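Adenosine deaminase 1 (Arthrobacter aurescens, PDB 3RYS) probably catalyses the zinc-dependent hydrolytic deamination of adenine to hypoxanthine, a step in purine salvage and nitrogen catabolism. Local coordinates at residues Ala33-Asn38 with Met70-Thr75; Phe142-Ser147 with Asn177-Phe182; Pro243-Pro248 with Asn274-Ser279. All coordinates share one frame; numbering follows the deposited sequence.

The three contacts lie in one TIM-barrel chain, at different depths, and share no secondary-structure element. Interaction 3 is the buried one: two neighbouring barrel strands joined by backbone hydrogen bonds, with side chains that reach toward the zinc ligands. Interaction 2 is partly buried; it ties the end of strand 135-143 to the loop after strand 167-171 through an arginine and a lysine that hold carbonyl oxygens, near the adenine. Interaction 1 lies furthest from the chain centre, where a helix end meets an interhelical loop mainly through aliphatic groups. Its centre is about 28 Å from that of interaction 2 and about 31 Å from that of interaction 3.

Interaction 1 of 3, residues Ala33-Asn38 with Met70-Thr75; sequences ALAERN and MAVLQT
Leu34 and Val72 meet at about a right angle, Leu34 offering its CB, and Val72 its CB and the CG2 methyl: the two CB atoms are 3.9 Å apart, and Val72 CG2 lies against Leu34 CB. Leu34 CG stands anti to the carbonyl carbon (chi1 -64°), and with the outer chain straight its CD1 is carried past the valine to Leu73 CD2, 3.9 Å away. Leu73 sets out from its backbone away from the helix, but its branched end gives that methyl back to the contact. On the other flank of Val72, CG1 rests on Ala35 CB at 3.9 Å. The alanine suits this place because its single methyl lets the two backbones approach, with the CA atoms of Ala35 and Val72 5.2 Å apart. These segments belong to the helical excursion between barrel strands 15-17 and 95-102, the same excursion that supplies Leu59, Phe62, Leu63 and Tyr66 to the adenine pocket; here the end of helix 28-37 is packed on the link between helices 59-69 and 76-92. Asn38, just past the helix end, lies obliquely over the aliphatic part of Gln74, Asn38 CG being 3.9 Å from Gln74 CG, and the two amide planes are turned almost perpendicular, 88° apart. Shortening Asn38 to an alanine is likely to open a gap beside the CB and CG of Gln74. Thr75 slides past Asn38 in the opposite direction. Its hydroxyl, at the N-cap of helix 76-92, caps a backbone nitrogen of that helix, while Asp78 accepts from the backbone N of Thr75, an arrangement consistent with a capping box. Arg37 bridges to Asp78 and Asp81 of that helix.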
ATOM      1  N   ALA A  33      22.817  -2.141  -4.922  1.00 15.15           N
ATOM      2  CA  ALA A  33      23.103  -1.956  -6.339  1.00 16.68           C
ATOM      3  C   ALA A  33      22.973  -0.486  -6.740  1.00 18.87           C
ATOM      4  O   ALA A  33      23.809   0.047  -7.472  1.00 17.29           O
ATOM      5  CB  ALA A  33      22.182  -2.826  -7.185  1.00 16.11           C
ATOM      6  N   LEU A  34      21.920   0.165  -6.256  1.00 18.05           N
ATOM      7  CA  LEU A  34      21.687   1.570  -6.567  1.00 17.55           C
ATOM      8  C   LEU A  34      22.705   2.455  -5.862  1.00 17.36           C
ATOM      9  O   LEU A  34      23.158   3.458  -6.414  1.00 18.52           O
ATOM     10  CB  LEU A  34      20.259   1.979  -6.202  1.00 14.24           C
ATOM     11  CG  LEU A  34      19.176   1.255  -7.005  1.00 15.83           C
ATOM     12  CD1 LEU A  34      17.786   1.669  -6.555  1.00 15.55           C
ATOM     13  CD2 LEU A  34      19.359   1.509  -8.493  1.00 15.40           C
ATOM     14  N   ALA A  35      23.066   2.077  -4.641  1.00 15.06           N
ATOM     15  CA  ALA A  35      24.125   2.769  -3.923  1.00 18.37           C
ATOM     16  C   ALA A  35      25.387   2.755  -4.773  1.00 19.28           C
ATOM     17  O   ALA A  35      26.046   3.780  -4.946  1.00 19.71           O
ATOM     18  CB  ALA A  35      24.381   2.108  -2.574  1.00 17.90           C
ATOM     19  N   GLU A  36      25.711   1.588  -5.317  1.00 18.35           N
ATOM     20  CA  GLU A  36      26.919   1.433  -6.111  1.00 21.57           C
ATOM     21  C   GLU A  36      26.877   2.282  -7.375  1.00 22.34           C
ATOM     22  O   GLU A  36      27.834   2.988  -7.694  1.00 19.90           O
ATOM     23  CB  GLU A  36      27.133  -0.033  -6.467  1.00 24.35           C
ATOM     24  CG  GLU A  36      28.479  -0.313  -7.104  1.00 31.75           C
ATOM     25  CD  GLU A  36      28.892  -1.762  -6.951  1.00 48.21           C
ATOM     26  OE1 GLU A  36      28.276  -2.472  -6.126  1.00 46.00           O
ATOM     27  OE2 GLU A  36      29.834  -2.187  -7.653  1.00 62.25           O
ATOM     28  N   ARG A  37      25.754   2.212  -8.084  1.00 22.95           N
ATOM     29  CA  ARG A  37      25.568   2.961  -9.320  1.00 20.14           C
ATOM     30  C   ARG A  37      25.641   4.470  -9.092  1.00 22.14           C
ATOM     31  O   ARG A  37      26.028   5.225  -9.984  1.00 25.90           O
ATOM     32  CB  ARG A  37      24.229   2.589  -9.962  1.00 22.67           C
ATOM     33  CG  ARG A  37      24.125   2.949 -11.435  1.00 20.48           C
ATOM     34  CD  ARG A  37      23.034   2.142 -12.123  1.00 21.56           C
ATOM     35  NE  ARG A  37      21.694   2.569 -11.725  1.00 23.22           N
ATOM     36  CZ  ARG A  37      20.571   1.973 -12.114  1.00 17.98           C
ATOM     37  NH1 ARG A  37      20.620   0.912 -12.912  1.00 18.47           N
ATOM     38  NH2 ARG A  37      19.400   2.438 -11.699  1.00 14.86           N
ATOM     39  N   ASN A  38      25.265   4.908  -7.896  1.00 20.33           N
ATOM     40  CA  ASN A  38      25.268   6.331  -7.580  1.00 20.56           C
ATOM     41  C   ASN A  38      26.508   6.732  -6.801  1.00 22.02           C
ATOM     42  O   ASN A  38      26.645   7.884  -6.381  1.00 22.17           O
ATOM     43  CB  ASN A  38      24.012   6.717  -6.798  1.00 17.66           C
ATOM     44  CG  ASN A  38      22.775   6.745  -7.664  1.00 16.82           C
ATOM     45  OD1 ASN A  38      21.668   6.477  -7.198  1.00 17.15           O
ATOM     46  ND2 ASN A  38      22.956   7.064  -8.937  1.00 19.99           N
ATOM     47  N   MET A  70      15.765   5.371   1.259  1.00 15.70           N
ATOM     48  CA  MET A  70      15.410   6.125   0.064  1.00 16.31           C
ATOM     49  C   MET A  70      16.581   6.932  -0.492  1.00 15.45           C
ATOM     50  O   MET A  70      16.499   7.471  -1.596  1.00 14.82           O
ATOM     51  CB  MET A  70      14.232   7.060   0.344  1.00 15.78           C
ATOM     52  CG  MET A  70      12.936   6.351   0.667  1.00 14.39           C
ATOM     53  SD  MET A  70      11.572   7.521   0.811  1.00 24.28           S
ATOM     54  CE  MET A  70      10.303   6.470   1.501  1.00 17.00           C
ATOM     55  N   ALA A  71      17.667   7.011   0.272  1.00 13.68           N
ATOM     56  CA  ALA A  71      18.815   7.827  -0.106  1.00 14.20           C
ATOM     57  C   ALA A  71      19.493   7.370  -1.401  1.00 15.80           C
ATOM     58  O   ALA A  71      20.190   8.153  -2.047  1.00 16.04           O
ATOM     59  CB  ALA A  71      19.824   7.881   1.030  1.00 12.97           C
ATOM     60  N   VAL A  72      19.293   6.110  -1.776  1.00 13.87           N
ATOM     61  CA  VAL A  72      19.908   5.575  -2.990  1.00 15.29           C
ATOM     62  C   VAL A  72      19.119   5.936  -4.248  1.00 15.79           C
ATOM     63  O   VAL A  72      19.601   5.751  -5.366  1.00 15.49           O
ATOM     64  CB  VAL A  72      20.088   4.042  -2.922  1.00 14.87           C
ATOM     65  CG1 VAL A  72      20.954   3.660  -1.727  1.00 14.00           C
ATOM     66  CG2 VAL A  72      18.736   3.347  -2.862  1.00 13.44           C
ATOM     67  N   LEU A  73      17.910   6.458  -4.061  1.00 13.09           N
ATOM     68  CA  LEU A  73      17.058   6.846  -5.181  1.00 13.38           C
ATOM     69  C   LEU A  73      17.370   8.254  -5.668  1.00 15.18           C
ATOM     70  O   LEU A  73      16.798   9.218  -5.174  1.00 18.44           O
ATOM     71  CB  LEU A  73      15.589   6.771  -4.771  1.00 14.11           C
ATOM     72  CG  LEU A  73      15.049   5.405  -4.357  1.00 11.79           C
ATOM     73  CD1 LEU A  73      13.610   5.523  -3.868  1.00  7.55           C
ATOM     74  CD2 LEU A  73      15.161   4.428  -5.520  1.00 12.83           C
ATOM     75  N   GLN A  74      18.255   8.372  -6.653  1.00 16.79           N
ATOM     76  CA  GLN A  74      18.705   9.684  -7.128  1.00 17.26           C
ATOM     77  C   GLN A  74      18.177  10.043  -8.514  1.00 14.99           C
ATOM     78  O   GLN A  74      17.791  11.184  -8.771  1.00 16.02           O
ATOM     79  CB  GLN A  74      20.238   9.749  -7.149  1.00 19.83           C
ATOM     80  CG  GLN A  74      20.894   9.628  -5.786  1.00 21.22           C
ATOM     81  CD  GLN A  74      20.470  10.734  -4.843  1.00 23.71           C
ATOM     82  OE1 GLN A  74      20.101  10.480  -3.698  1.00 25.29           O
ATOM     83  NE2 GLN A  74      20.515  11.974  -5.325  1.00 23.47           N
ATOM     84  N   THR A  75      18.177   9.065  -9.409  1.00 15.14           N
ATOM     85  CA  THR A  75      17.891   9.321 -10.809  1.00 15.73           C
ATOM     86  C   THR A  75      16.571   8.708 -11.235  1.00 15.76           C
ATOM     87  O   THR A  75      16.034   7.820 -10.571  1.00 15.23           O
ATOM     88  CB  THR A  75      18.997   8.745 -11.719  1.00 16.84           C
ATOM     89  OG1 THR A  75      18.889   7.315 -11.761  1.00 15.61           O
ATOM     90  CG2 THR A  75      20.370   9.134 -11.193  1.00 16.08           C
TER

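Interaction 2 of 3, residues Phe142-Ser147 with Asn177-Phe182; sequences FLRDMS and NPPSKF
Arg144 turns its CG in between its own backbone N and carbonyl carbon (chi1 65°), and a bend further out, at chi3, lays the guanidinium beside the backbone of Asn177. The contact sits just beyond the C-terminal ends of adjacent strands of the TIM barrel, where this fold carries its active site: the first segment leaves strand 135-143 through a type I turn from Leu143 to Met146, and the second belongs to the loop after strand 167-171. Two nitrogens grip one oxygen side-on. Arg144 NE reaches Asn177 O at 2.9 Å and Arg144 NH2 reaches the same atom at 2.8 Å. Both bonds are bent, with N-H...O angles of 133°, and the oxygen lies 21° out of the guanidinium plane. Arginine suits the place because NH1 remains for a third bond, to the backbone O of His199, a zinc ligand; the cation thus joins this loop to the next strand and is held against rotation. Closer to the backbone, Arg144 CG passes 3.8 Å from Asn177 CB, while the Asn177 amide nitrogen is bound to Ala173 O. Phe182 brings its ring tip obliquely against the root of the arginine, CE1 lying 3.7 Å from Arg144 CB and giving the aliphatic root an apolar neighbour. Lys181 runs out fully extended, CG anti to its backbone N, and ends at the turn: its NZ donates to Arg144 O at 2.9 Å and, weakly, to Met146 O at 3.2 Å.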
ATOM      1  N   PHE A 142       0.982  11.687   1.025  1.00 13.50           N
ATOM      2  CA  PHE A 142       1.578  12.815   1.727  1.00 11.36           C
ATOM      3  C   PHE A 142       1.985  12.458   3.154  1.00  9.77           C
ATOM      4  O   PHE A 142       1.301  11.700   3.831  1.00 11.36           O
ATOM      5  CB  PHE A 142       0.626  14.011   1.681  1.00 12.47           C
ATOM      6  CG  PHE A 142       0.398  14.540   0.287  1.00 16.19           C
ATOM      7  CD1 PHE A 142       1.147  15.601  -0.199  1.00 15.31           C
ATOM      8  CD2 PHE A 142      -0.544  13.956  -0.548  1.00 16.57           C
ATOM      9  CE1 PHE A 142       0.950  16.080  -1.484  1.00 15.32           C
ATOM     10  CE2 PHE A 142      -0.740  14.432  -1.837  1.00 15.58           C
ATOM     11  CZ  PHE A 142       0.010  15.493  -2.303  1.00 15.39           C
ATOM     12  N   LEU A 143       3.117  12.993   3.597  1.00  9.76           N
ATOM     13  CA  LEU A 143       3.648  12.681   4.921  1.00 12.69           C
ATOM     14  C   LEU A 143       2.922  13.471   6.001  1.00 14.08           C
ATOM     15  O   LEU A 143       3.119  14.677   6.142  1.00 16.23           O
ATOM     16  CB  LEU A 143       5.147  12.969   4.972  1.00 11.54           C
ATOM     17  CG  LEU A 143       5.932  12.358   3.807  1.00 15.35           C
ATOM     18  CD1 LEU A 143       7.419  12.680   3.913  1.00 12.79           C
ATOM     19  CD2 LEU A 143       5.709  10.854   3.735  1.00 12.55           C
ATOM     20  N   ARG A 144       2.091  12.782   6.772  1.00 12.52           N
ATOM     21  CA  ARG A 144       1.219  13.441   7.736  1.00 13.50           C
ATOM     22  C   ARG A 144       1.977  14.157   8.851  1.00 14.52           C
ATOM     23  O   ARG A 144       1.405  14.992   9.548  1.00 15.57           O
ATOM     24  CB  ARG A 144       0.222  12.444   8.328  1.00 13.58           C
ATOM     25  CG  ARG A 144       0.856  11.343   9.161  1.00 13.51           C
ATOM     26  CD  ARG A 144      -0.116  10.200   9.357  1.00 13.91           C
ATOM     27  NE  ARG A 144      -1.442  10.692   9.718  1.00 16.18           N
ATOM     28  CZ  ARG A 144      -2.558   9.977   9.621  1.00 14.98           C
ATOM     29  NH1 ARG A 144      -2.513   8.732   9.168  1.00 13.62           N
ATOM     30  NH2 ARG A 144      -3.721  10.508   9.969  1.00 13.81           N
ATOM     31  N   ASP A 145       3.257  13.835   9.023  1.00 16.19           N
ATOM     32  CA  ASP A 145       4.078  14.509  10.036  1.00 16.08           C
ATOM     33  C   ASP A 145       4.879  15.674   9.459  1.00 14.27           C
ATOM     34  O   ASP A 145       5.860  16.121  10.045  1.00 15.14           O
ATOM     35  CB  ASP A 145       4.996  13.528  10.780  1.00 13.17           C
ATOM     36  CG  ASP A 145       5.770  12.614   9.842  1.00 15.39           C
ATOM     37  OD1 ASP A 145       5.760  12.847   8.613  1.00 13.81           O
ATOM     38  OD2 ASP A 145       6.394  11.656  10.343  1.00 15.57           O
ATOM     39  N   MET A 146       4.456  16.147   8.295  1.00 15.11           N
ATOM     40  CA  MET A 146       4.925  17.417   7.768  1.00 16.59           C
ATOM     41  C   MET A 146       3.711  18.319   7.632  1.00 16.45           C
ATOM     42  O   MET A 146       2.575  17.854   7.745  1.00 15.00           O
ATOM     43  CB  MET A 146       5.610  17.242   6.416  1.00 16.41           C
ATOM     44  CG  MET A 146       6.927  16.495   6.476  1.00 15.26           C
ATOM     45  SD  MET A 146       7.826  16.666   4.923  1.00 17.93           S
ATOM     46  CE  MET A 146       9.134  15.470   5.163  1.00 19.14           C
ATOM     47  N   SER A 147       3.940  19.604   7.392  1.00 14.47           N
ATOM     48  CA  SER A 147       2.845  20.562   7.395  1.00 15.81           C
ATOM     49  C   SER A 147       1.841  20.265   6.287  1.00 18.72           C
ATOM     50  O   SER A 147       2.171  19.615   5.292  1.00 18.22           O
ATOM     51  CB  SER A 147       3.369  21.993   7.270  1.00 16.45           C
ATOM     52  OG  SER A 147       3.863  22.249   5.967  1.00 17.06           O
ATOM     53  N   ASN A 177      -1.147  12.920  14.588  1.00 12.61           N
ATOM     54  CA  ASN A 177      -1.282  13.568  13.291  1.00 13.95           C
ATOM     55  C   ASN A 177      -2.614  13.224  12.623  1.00 16.20           C
ATOM     56  O   ASN A 177      -2.649  12.510  11.620  1.00 15.19           O
ATOM     57  CB  ASN A 177      -0.117  13.179  12.382  1.00 15.32           C
ATOM     58  CG  ASN A 177       1.218  13.716  12.879  1.00 18.53           C
ATOM     59  OD1 ASN A 177       1.395  14.926  13.049  1.00 19.12           O
ATOM     60  ND2 ASN A 177       2.171  12.816  13.103  1.00 17.15           N
ATOM     61  N   PRO A 178      -3.717  13.754  13.172  1.00 16.37           N
ATOM     62  CA  PRO A 178      -5.079  13.394  12.770  1.00 17.04           C
ATOM     63  C   PRO A 178      -5.352  13.737  11.314  1.00 18.80           C
ATOM     64  O   PRO A 178      -4.745  14.667  10.774  1.00 16.81           O
ATOM     65  CB  PRO A 178      -5.964  14.270  13.670  1.00 16.19           C
ATOM     66  CG  PRO A 178      -5.071  14.808  14.723  1.00 15.59           C
ATOM     67  CD  PRO A 178      -3.708  14.876  14.124  1.00 14.93           C
ATOM     68  N   PRO A 179      -6.271  12.993  10.685  1.00 18.04           N
ATOM     69  CA  PRO A 179      -6.683  13.231   9.300  1.00 15.55           C
ATOM     70  C   PRO A 179      -7.118  14.678   9.096  1.00 18.62           C
ATOM     71  O   PRO A 179      -6.794  15.274   8.068  1.00 18.52           O
ATOM     72  CB  PRO A 179      -7.878  12.290   9.135  1.00 19.97           C
ATOM     73  CG  PRO A 179      -7.616  11.184  10.101  1.00 16.70           C
ATOM     74  CD  PRO A 179      -6.969  11.842  11.284  1.00 16.19           C
ATOM     75  N   SER A 180      -7.832  15.227  10.075  1.00 17.31           N
ATOM     76  CA  SER A 180      -8.340  16.596  10.015  1.00 17.86           C
ATOM     77  C   SER A 180      -7.264  17.612   9.646  1.00 18.30           C
ATOM     78  O   SER A 180      -7.556  18.656   9.063  1.00 19.28           O
ATOM     79  CB  SER A 180      -8.964  16.990  11.359  1.00 20.40           C
ATOM     80  OG  SER A 180      -7.967  17.156  12.356  1.00 18.64           O
ATOM     81  N   LYS A 181      -6.022  17.305  10.002  1.00 18.72           N
ATOM     82  CA  LYS A 181      -4.902  18.191   9.726  1.00 15.73           C
ATOM     83  C   LYS A 181      -4.772  18.511   8.232  1.00 19.00           C
ATOM     84  O   LYS A 181      -4.229  19.551   7.860  1.00 19.70           O
ATOM     85  CB  LYS A 181      -3.611  17.573  10.262  1.00 13.81           C
ATOM     86  CG  LYS A 181      -2.383  18.445  10.117  1.00 14.78           C
ATOM     87  CD  LYS A 181      -1.164  17.749  10.689  1.00 15.25           C
ATOM     88  CE  LYS A 181       0.120  18.381  10.186  1.00 15.88           C
ATOM     89  NZ  LYS A 181       1.307  17.654  10.702  1.00 16.61           N
ATOM     90  N   PHE A 182      -5.291  17.628   7.381  1.00 17.74           N
ATOM     91  CA  PHE A 182      -5.165  17.795   5.935  1.00 17.07           C
ATOM     92  C   PHE A 182      -6.503  17.983   5.221  1.00 20.12           C
ATOM     93  O   PHE A 182      -6.639  17.641   4.043  1.00 20.75           O
ATOM     94  CB  PHE A 182      -4.400  16.611   5.332  1.00 18.68           C
ATOM     95  CG  PHE A 182      -3.009  16.459   5.881  1.00 18.80           C
ATOM     96  CD1 PHE A 182      -2.790  15.781   7.067  1.00 17.27           C
ATOM     97  CD2 PHE A 182      -1.926  17.014   5.223  1.00 18.14           C
ATOM     98  CE1 PHE A 182      -1.518  15.653   7.584  1.00 17.43           C
ATOM     99  CE2 PHE A 182      -0.651  16.886   5.733  1.00 17.76           C
ATOM    100  CZ  PHE A 182      -0.447  16.205   6.917  1.00 16.52           C
TER

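Interaction 3 of 3, residues Pro243-Pro248 with Asn274-Ser279; sequences PLTVCP and NVCVNS
Thr245 and Cys276 stand side by side on neighbouring parallel strands. From its backbone the threonine first sets CB against the amide of Asn278, whose CG is 4.1 Å away. The methyl, CG2, meets Cys276 SG at 4.0 Å, a soft apolar touch. Its hydroxyl, OG1, placed between the backbone N and the carbonyl carbon (chi1 64°), leaves the pair altogether and is hydrogen-bonded to Asp222 and to ND1 of His19. Because His19 is a zinc ligand, Thr245 is a second-shell residue that is likely to fix the turn of that imidazole; threonine suits the place, its hydroxyl serving the histidine and its methyl the neighbouring strand. Strands 244-246 and 275-277 are the last two of the TIM barrel, linked by a beta-alpha-beta crossover that includes helix 265-270; their axes come within 4.8 Å and cross at -32°. The backbone ladder is firm at its start, where Leu244 N donates to Asn274 O at 2.9 Å and Cys276 N to Leu244 O at 3.0 Å. Further on, the bonds from Val246 N to Cys276 O and from Asn278 N to Val246 O are weak and bent, where the backbone makes an inverse gamma turn centred on Thr245. The opposite face of the sheet carries Leu244, Val246, Val275 and Val277. There Val246 CG2 and Val275 CG1 meet obliquely at 3.6 Å, and Val275 CG1 also touches Leu244 CB at 3.7 Å; these three aliphatic chains suit packing on Leu265 and Met268 of helix 265-270, while Val277 packs on Leu296 and Leu310 of helices 289-300 and 304-317. At the C-terminal end Cys247 SG lies 3.8 Å from Asn278 CB, and Cys247 also touches Asp280, another zinc ligand.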
ATOM      1  N   PRO A 243     -14.161   0.082   1.739  1.00 13.41           N
ATOM      2  CA  PRO A 243     -13.030  -0.837   1.575  1.00 14.08           C
ATOM      3  C   PRO A 243     -11.977  -0.604   2.647  1.00 14.41           C
ATOM      4  O   PRO A 243     -11.611   0.546   2.901  1.00 13.79           O
ATOM      5  CB  PRO A 243     -12.467  -0.464   0.199  1.00 15.34           C
ATOM      6  CG  PRO A 243     -13.596   0.209  -0.514  1.00 14.22           C
ATOM      7  CD  PRO A 243     -14.373   0.925   0.551  1.00 13.63           C
ATOM      8  N   LEU A 244     -11.519  -1.687   3.274  1.00 13.15           N
ATOM      9  CA  LEU A 244     -10.435  -1.634   4.249  1.00 14.11           C
ATOM     10  C   LEU A 244      -9.213  -2.402   3.734  1.00 16.30           C
ATOM     11  O   LEU A 244      -9.253  -3.626   3.578  1.00 15.68           O
ATOM     12  CB  LEU A 244     -10.886  -2.198   5.602  1.00 14.31           C
ATOM     13  CG  LEU A 244     -11.263  -1.188   6.697  1.00 18.75           C
ATOM     14  CD1 LEU A 244     -12.294  -0.176   6.214  1.00 13.61           C
ATOM     15  CD2 LEU A 244     -11.752  -1.894   7.953  1.00 15.80           C
ATOM     16  N   THR A 245      -8.128  -1.685   3.465  1.00 11.92           N
ATOM     17  CA  THR A 245      -6.936  -2.329   2.933  1.00 11.31           C
ATOM     18  C   THR A 245      -6.030  -2.889   4.042  1.00 14.00           C
ATOM     19  O   THR A 245      -5.039  -2.269   4.439  1.00 12.63           O
ATOM     20  CB  THR A 245      -6.174  -1.402   1.955  1.00 12.02           C
ATOM     21  OG1 THR A 245      -5.690  -0.244   2.644  1.00 12.07           O
ATOM     22  CG2 THR A 245      -7.098  -0.956   0.830  1.00 12.84           C
ATOM     23  N   VAL A 246      -6.385  -4.075   4.531  1.00 14.55           N
ATOM     24  CA  VAL A 246      -5.636  -4.731   5.601  1.00 13.30           C
ATOM     25  C   VAL A 246      -4.275  -5.253   5.141  1.00 11.96           C
ATOM     26  O   VAL A 246      -4.133  -5.759   4.029  1.00 11.08           O
ATOM     27  CB  VAL A 246      -6.430  -5.903   6.209  1.00 13.75           C
ATOM     28  CG1 VAL A 246      -5.681  -6.486   7.406  1.00 10.63           C
ATOM     29  CG2 VAL A 246      -7.830  -5.448   6.611  1.00 13.38           C
ATOM     30  N   CYS A 247      -3.280  -5.131   6.014  1.00 13.18           N
ATOM     31  CA  CYS A 247      -1.930  -5.608   5.727  1.00 13.63           C
ATOM     32  C   CYS A 247      -1.440  -6.483   6.876  1.00 13.77           C
ATOM     33  O   CYS A 247      -0.821  -5.988   7.818  1.00 13.39           O
ATOM     34  CB  CYS A 247      -0.976  -4.430   5.517  1.00 14.47           C
ATOM     35  SG  CYS A 247      -1.617  -3.141   4.415  1.00 10.47           S
ATOM     36  N   PRO A 248      -1.722  -7.795   6.796  1.00 14.92           N
ATOM     37  CA  PRO A 248      -1.477  -8.763   7.876  1.00 14.70           C
ATOM     38  C   PRO A 248      -0.037  -8.787   8.394  1.00 15.15           C
ATOM     39  O   PRO A 248       0.183  -8.553   9.582  1.00 16.54           O
ATOM     40  CB  PRO A 248      -1.843 -10.102   7.232  1.00 16.57           C
ATOM     41  CG  PRO A 248      -2.848  -9.730   6.164  1.00 14.22           C
ATOM     42  CD  PRO A 248      -2.373  -8.418   5.629  1.00 11.82           C
ATOM     43  N   ASN A 274     -15.668  -4.827   4.469  1.00 15.43           N
ATOM     44  CA  ASN A 274     -15.177  -4.992   3.104  1.00 15.84           C
ATOM     45  C   ASN A 274     -13.648  -4.978   3.025  1.00 15.11           C
ATOM     46  O   ASN A 274     -13.050  -4.055   2.467  1.00 14.03           O
ATOM     47  CB  ASN A 274     -15.762  -3.903   2.211  1.00 14.83           C
ATOM     48  CG  ASN A 274     -15.351  -4.055   0.768  1.00 15.19           C
ATOM     49  OD1 ASN A 274     -15.046  -5.157   0.312  1.00 13.55           O
ATOM     50  ND2 ASN A 274     -15.338  -2.945   0.036  1.00 12.90           N
ATOM     51  N   VAL A 275     -13.021  -6.006   3.586  1.00 14.04           N
ATOM     52  CA  VAL A 275     -11.569  -6.037   3.718  1.00 13.48           C
ATOM     53  C   VAL A 275     -10.872  -6.762   2.574  1.00 14.56           C
ATOM     54  O   VAL A 275     -11.451  -7.638   1.926  1.00 15.30           O
ATOM     55  CB  VAL A 275     -11.143  -6.712   5.033  1.00 16.19           C
ATOM     56  CG1 VAL A 275     -11.430  -5.803   6.224  1.00 15.72           C
ATOM     57  CG2 VAL A 275     -11.839  -8.059   5.182  1.00 15.36           C
ATOM     58  N   CYS A 276      -9.620  -6.386   2.336  1.00 13.95           N
ATOM     59  CA  CYS A 276      -8.772  -7.087   1.385  1.00 14.41           C
ATOM     60  C   CYS A 276      -7.347  -7.182   1.922  1.00 14.99           C
ATOM     61  O   CYS A 276      -6.988  -6.494   2.879  1.00 14.10           O
ATOM     62  CB  CYS A 276      -8.794  -6.403   0.015  1.00 16.22           C
ATOM     63  SG  CYS A 276      -8.114  -4.727  -0.020  1.00 19.61           S
ATOM     64  N   VAL A 277      -6.546  -8.041   1.299  1.00 15.99           N
ATOM     65  CA  VAL A 277      -5.200  -8.351   1.768  1.00 14.06           C
ATOM     66  C   VAL A 277      -4.139  -7.624   0.945  1.00 14.24           C
ATOM     67  O   VAL A 277      -4.169  -7.653  -0.286  1.00 16.84           O
ATOM     68  CB  VAL A 277      -4.944  -9.870   1.710  1.00 14.64           C
ATOM     69  CG1 VAL A 277      -3.527 -10.199   2.134  1.00 15.18           C
ATOM     70  CG2 VAL A 277      -5.949 -10.602   2.586  1.00 16.93           C
ATOM     71  N   ASN A 278      -3.204  -6.977   1.635  1.00 12.94           N
ATOM     72  CA  ASN A 278      -2.156  -6.190   0.993  1.00 13.22           C
ATOM     73  C   ASN A 278      -0.805  -6.404   1.677  1.00 15.07           C
ATOM     74  O   ASN A 278      -0.752  -6.773   2.852  1.00 16.14           O
ATOM     75  CB  ASN A 278      -2.520  -4.704   1.016  1.00 12.65           C
ATOM     76  CG  ASN A 278      -3.896  -4.429   0.430  1.00 13.57           C
ATOM     77  OD1 ASN A 278      -4.922  -4.636   1.082  1.00 10.54           O
ATOM     78  ND2 ASN A 278      -3.919  -3.947  -0.807  1.00 12.89           N
ATOM     79  N   SER A 279       0.287  -6.176   0.953  1.00 12.65           N
ATOM     80  CA  SER A 279       1.614  -6.413   1.525  1.00 14.52           C
ATOM     81  C   SER A 279       2.248  -5.132   2.074  1.00 15.08           C
ATOM     82  O   SER A 279       3.215  -5.190   2.840  1.00 12.60           O
ATOM     83  CB  SER A 279       2.542  -7.118   0.524  1.00 12.33           C
ATOM     84  OG  SER A 279       2.827  -6.304  -0.597  1.00 10.84           O
TER